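Local coordinates for ftsY (Mycoplasma mycoides, PDB 1ZU4), which serves as the signal recognition particle receptor, here its NG domain, in which an SRP54-type helical bundle is joined to a P-loop domain of the GTPase family, at residues Leu12-Asn17 and Thr262-Thr267; Asn59-Lys64 and Asp76-Ser81. All coordinates share one frame; numbering follows the deposited sequence.

Overall arrangement
Contact 1 joins the helical bundle to the P-loop domain, whereas contact 2 lies inside the bundle, so this chain supplies an example of a joint between domains and of packing within one. Contact 1 pairs the start of helix 12-27 with the loop between strand 258-262 and helix 272-280, so that the helical bundle meets the loop that leaves a strand of the mixed sheet. Contact 2 packs helix 51-64 on helix 71-87. Along the chain both segments of contact 2 fall between those of contact 1. The centres lie 23 Å apart and nearest atoms about 10 Å, without touching; helix 12-27 connects them, because Phe18 and Ile22 farther along it reach Leu78.

Contact 1 (Leu12-Asn17 and Thr262-Thr267); sequences LKSAFN and TKMDST
Lys13 reaches Asp265 O directly with its ammonium and through a water with its amide, a case of a domain joint built mostly on main-chain carbonyls. CG stands anti to the carbonyl carbon, the chain runs out extended past the Asp265 carbonyl, and a final bend (chi4 80°) turns NZ back onto that oxygen. The resulting hydrogen bond, NZ to Asp265 O, is long at 3.3 Å; the donor is tilted 20° from the carbonyl plane. Nearer the backbone, Lys13 CB rests 3.5 Å from Thr267 O, while Lys13 N gives its hydrogen to water 1 at 3.1 Å. That water lies 2.8 Å from Asp265 O and can donate to it, placing a second link beside the lysine bond.

The pattern repeats at Ser14. Its amide approaches Thr267 O at an angle too poor for a direct bond; water 2 accepts from Ser14 N at 3.0 Å and can donate to Thr267 O, 2.7 Å away. Amides in the first turn of helix 12-27 can thus reach the carbonyls of the facing turn through water. Ser14 OG, bonded weakly to Met11 O, touches the methyl of Met264, with CE 3.8 Å away. Helix 301-308 borders this buried side, Leu308 against Ser14 and Tyr304 against Met264.

The receiving turn is itself braced. Thr267 OG1 donates to Lys263 O over 3.0 Å from one face of the carbonyl, and Ser266 N reaches the same oxygen from the opposite face, closing the 3-10 segment 264-266. The sequence Thr262-Lys263-Met264-Asp265 matches the TKxD (G4) element of the GTPase superfamily, directly after a sheet strand, and its meeting with an N-terminal helix is an interface between the N and G domains of the SRP-family NG fold.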
# COMPACT_ATOMS: atom_id res chain seq x y z
N LEU A 12 2.24 -11.37 -11.55
CA LEU A 12 2.41 -12.65 -12.22
C LEU A 12 1.81 -13.84 -11.46
O LEU A 12 1.11 -14.67 -12.07
CB LEU A 12 3.89 -12.89 -12.51
CG LEU A 12 4.32 -14.04 -13.40
CD1 LEU A 12 3.66 -13.91 -14.79
CD2 LEU A 12 5.84 -13.94 -13.50
N LYS A 13 2.13 -13.97 -10.17
CA LYS A 13 1.68 -15.13 -9.41
C LYS A 13 0.17 -15.08 -9.17
O LYS A 13 -0.48 -16.10 -9.27
CB LYS A 13 2.36 -15.24 -8.04
CG LYS A 13 3.80 -15.73 -8.03
CD LYS A 13 4.17 -16.17 -6.62
CE LYS A 13 5.61 -16.65 -6.56
NZ LYS A 13 6.56 -15.52 -6.48
N SER A 14 -0.37 -13.91 -8.82
CA SER A 14 -1.82 -13.82 -8.53
C SER A 14 -2.65 -14.00 -9.81
O SER A 14 -3.74 -14.59 -9.78
CB SER A 14 -2.16 -12.50 -7.80
OG SER A 14 -1.70 -11.40 -8.55
N ALA A 15 -2.14 -13.49 -10.93
CA ALA A 15 -2.81 -13.63 -12.21
C ALA A 15 -2.83 -15.09 -12.65
O ALA A 15 -3.83 -15.57 -13.17
CB ALA A 15 -2.15 -12.77 -13.25
N PHE A 16 -1.75 -15.81 -12.42
CA PHE A 16 -1.70 -17.22 -12.75
C PHE A 16 -2.77 -18.03 -11.99
O PHE A 16 -3.46 -18.86 -12.59
CB PHE A 16 -0.35 -17.84 -12.43
CG PHE A 16 -0.33 -19.32 -12.72
CD1 PHE A 16 -0.19 -19.77 -14.04
CD2 PHE A 16 -0.54 -20.25 -11.70
CE1 PHE A 16 -0.23 -21.16 -14.32
CE2 PHE A 16 -0.57 -21.64 -11.98
CZ PHE A 16 -0.42 -22.08 -13.28
N ASN A 17 -2.84 -17.84 -10.68
CA ASN A 17 -3.83 -18.47 -9.82
C ASN A 17 -5.31 -18.16 -10.21
O ASN A 17 -6.17 -19.06 -10.27
CB ASN A 17 -3.55 -17.97 -8.42
CG ASN A 17 -4.10 -18.88 -7.35
OD1 ASN A 17 -3.41 -19.80 -6.86
ND2 ASN A 17 -5.31 -18.57 -6.90
N THR A 262 2.99 -3.94 -0.10
CA THR A 262 4.29 -4.46 -0.51
C THR A 262 4.20 -5.91 -0.84
O THR A 262 3.20 -6.59 -0.48
CB THR A 262 5.32 -4.32 0.62
OG1 THR A 262 4.87 -5.06 1.77
CG2 THR A 262 5.52 -2.86 0.99
N LYS A 263 5.23 -6.39 -1.54
CA LYS A 263 5.41 -7.82 -1.82
C LYS A 263 4.33 -8.43 -2.65
O LYS A 263 4.12 -9.63 -2.59
CB LYS A 263 5.63 -8.63 -0.53
CG LYS A 263 7.02 -8.35 0.05
CD LYS A 263 7.28 -9.04 1.37
CE LYS A 263 8.35 -8.27 2.13
NZ LYS A 263 9.61 -8.08 1.28
N MET A 264 3.67 -7.61 -3.46
CA MET A 264 2.64 -8.15 -4.33
C MET A 264 3.17 -9.29 -5.18
O MET A 264 2.50 -10.29 -5.36
CB MET A 264 2.04 -7.06 -5.22
CG MET A 264 0.64 -7.42 -5.76
SD MET A 264 -0.60 -7.99 -4.54
CE MET A 264 -1.55 -9.14 -5.54
N ASP A 265 4.39 -9.12 -5.71
CA ASP A 265 5.07 -10.13 -6.54
C ASP A 265 5.14 -11.54 -5.95
O ASP A 265 5.23 -12.53 -6.70
CB ASP A 265 6.49 -9.65 -6.93
CG ASP A 265 7.42 -9.50 -5.72
OD1 ASP A 265 6.99 -8.91 -4.71
OD2 ASP A 265 8.59 -9.92 -5.78
N SER A 266 5.10 -11.63 -4.62
CA SER A 266 5.29 -12.87 -3.87
C SER A 266 3.94 -13.46 -3.46
O SER A 266 3.87 -14.54 -2.86
CB SER A 266 6.14 -12.60 -2.61
OG SER A 266 7.28 -11.79 -2.88
N THR A 267 2.87 -12.74 -3.81
CA THR A 267 1.50 -13.03 -3.41
C THR A 267 0.75 -13.77 -4.54
O THR A 267 0.71 -13.29 -5.68
CB THR A 267 0.78 -11.70 -3.08
OG1 THR A 267 1.51 -11.02 -2.06
CG2 THR A 267 -0.62 -11.91 -2.66
O HOH W 1 4.41 -12.09 -9.38
O HOH W 2 0.96 -11.51 -7.71

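Contact 2 (Asn59-Lys64 and Asp76-Ser81)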
# COMPACT_ATOMS: atom_id res chain seq x y z
N ASN A 59 -22.68 -9.69 -8.06
CA ASN A 59 -23.90 -8.92 -8.41
C ASN A 59 -23.71 -8.00 -9.60
O ASN A 59 -24.56 -7.93 -10.48
CB ASN A 59 -24.45 -8.14 -7.23
CG ASN A 59 -25.14 -9.02 -6.23
OD1 ASN A 59 -25.31 -8.64 -5.06
ND2 ASN A 59 -25.53 -10.22 -6.65
N LEU A 60 -22.57 -7.30 -9.62
CA LEU A 60 -22.16 -6.52 -10.78
C LEU A 60 -22.04 -7.32 -12.10
O LEU A 60 -22.54 -6.88 -13.13
CB LEU A 60 -20.86 -5.80 -10.48
CG LEU A 60 -21.04 -4.52 -9.65
CD1 LEU A 60 -19.69 -4.06 -9.13
CD2 LEU A 60 -21.79 -3.42 -10.46
N VAL A 61 -21.35 -8.47 -12.06
CA VAL A 61 -21.25 -9.34 -13.25
C VAL A 61 -22.68 -9.80 -13.66
O VAL A 61 -23.06 -9.74 -14.82
CB VAL A 61 -20.40 -10.58 -12.99
CG1 VAL A 61 -20.49 -11.55 -14.20
CG2 VAL A 61 -18.91 -10.21 -12.75
N ARG A 62 -23.50 -10.16 -12.68
CA ARG A 62 -24.87 -10.60 -12.96
C ARG A 62 -25.68 -9.47 -13.59
O ARG A 62 -26.48 -9.69 -14.49
CB ARG A 62 -25.49 -11.20 -11.68
CG ARG A 62 -26.98 -11.32 -11.81
CD ARG A 62 -27.60 -12.49 -11.11
NE ARG A 62 -26.93 -13.15 -9.98
CZ ARG A 62 -27.18 -14.44 -9.73
NH1 ARG A 62 -28.00 -15.09 -10.54
NH2 ARG A 62 -26.63 -15.09 -8.70
N LYS A 63 -25.43 -8.24 -13.16
CA LYS A 63 -26.13 -7.09 -13.71
C LYS A 63 -25.76 -6.77 -15.16
O LYS A 63 -26.61 -6.38 -15.96
CB LYS A 63 -25.86 -5.87 -12.85
CG LYS A 63 -26.85 -4.76 -13.13
CD LYS A 63 -27.29 -4.11 -11.83
CE LYS A 63 -26.31 -3.02 -11.48
NZ LYS A 63 -26.39 -1.95 -12.53
N LYS A 64 -24.47 -6.93 -15.47
CA LYS A 64 -23.89 -6.62 -16.79
C LYS A 64 -24.18 -7.68 -17.86
O LYS A 64 -23.92 -7.50 -19.05
CB LYS A 64 -22.37 -6.47 -16.62
CG LYS A 64 -21.98 -5.21 -15.89
CD LYS A 64 -20.58 -5.23 -15.31
CE LYS A 64 -20.48 -4.18 -14.20
NZ LYS A 64 -20.44 -2.77 -14.74
N ASP A 76 -15.10 -9.93 -19.66
CA ASP A 76 -14.99 -8.46 -19.77
C ASP A 76 -15.77 -7.82 -18.62
O ASP A 76 -15.36 -6.82 -18.00
CB ASP A 76 -15.55 -7.97 -21.12
CG ASP A 76 -14.64 -8.32 -22.32
OD1 ASP A 76 -15.14 -8.36 -23.46
OD2 ASP A 76 -13.42 -8.57 -22.13
N ALA A 77 -16.92 -8.45 -18.35
CA ALA A 77 -17.84 -8.11 -17.27
C ALA A 77 -17.17 -8.19 -15.91
O ALA A 77 -17.27 -7.27 -15.09
CB ALA A 77 -19.10 -9.04 -17.34
N LEU A 78 -16.44 -9.29 -15.70
CA LEU A 78 -15.75 -9.54 -14.47
C LEU A 78 -14.64 -8.51 -14.24
O LEU A 78 -14.53 -7.97 -13.14
CB LEU A 78 -15.18 -10.96 -14.48
CG LEU A 78 -14.34 -11.38 -13.29
CD1 LEU A 78 -15.11 -11.15 -11.97
CD2 LEU A 78 -13.89 -12.83 -13.49
N VAL A 79 -13.86 -8.21 -15.29
CA VAL A 79 -12.77 -7.21 -15.20
C VAL A 79 -13.35 -5.85 -14.75
O VAL A 79 -12.84 -5.25 -13.83
CB VAL A 79 -11.96 -7.10 -16.53
CG1 VAL A 79 -10.97 -5.95 -16.46
CG2 VAL A 79 -11.20 -8.40 -16.83
N GLU A 80 -14.43 -5.43 -15.38
CA GLU A 80 -15.12 -4.20 -15.07
C GLU A 80 -15.72 -4.20 -13.68
O GLU A 80 -15.64 -3.20 -12.99
CB GLU A 80 -16.20 -3.93 -16.14
CG GLU A 80 -17.04 -2.68 -15.89
CD GLU A 80 -17.94 -2.38 -17.10
OE1 GLU A 80 -17.41 -2.20 -18.21
OE2 GLU A 80 -19.18 -2.35 -16.93
N SER A 81 -16.29 -5.33 -13.26
CA SER A 81 -16.91 -5.45 -11.93
C SER A 81 -15.90 -5.44 -10.79
O SER A 81 -16.23 -5.01 -9.68
CB SER A 81 -17.79 -6.71 -11.82
OG SER A 81 -18.82 -6.74 -12.86
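An obliquely crossing, roughly antiparallel helix pair within the SRP54-type helical bundle is built here around Ser81, which fits among Leu60, Val61 and Lys64. The axes of the two short segments approach to 8.7 Å, with 134° between their directions, and the small Ala77 and Ser81 face the other helix here. Ser81 CB sits only 3.5 Å from Leu60 CB, a tight carbon contact. Its hydroxyl turns back on its own helix and donates to Ala77 O at 2.8 Å, from above the carbonyl plane; since Ser81 N bonds to the same oxygen, Ala77 O is gripped twice and the buried hydroxyl is satisfied locally.

Val61 sends its two branches to the neighbouring residues Ala77 and Leu78, about one turn earlier in the helix than Ser81. CG1 reaches the methyl of Ala77, the two carbons 4.3 Å apart, while CG2 lies against Leu78, 4.0 Å from its CD1, and also touches the serine.

At the more open end, the aliphatic part of Lys64 runs over Ser81, its CE 3.3 Å from Ser81 OG. A bend at the last torsion (chi4 -74°) then brings NZ to Glu80 OE2, a short salt bridge of 2.6 Å that uses the anti lone pair, away from the other carboxylate oxygen. Glu80 reaches it on an extended CA-CB-CG-CD chain, CG anti to its backbone N, and Gln84 OE1, a turn farther along helix 71-87, accepts a second bond from the ammonium.

Around the pair the bundle closes: Phe37 of helix 34-46 packs on Val61, and Leu78 is met by Leu44 of that helix and by Phe18 and Ile22 of helix 12-27.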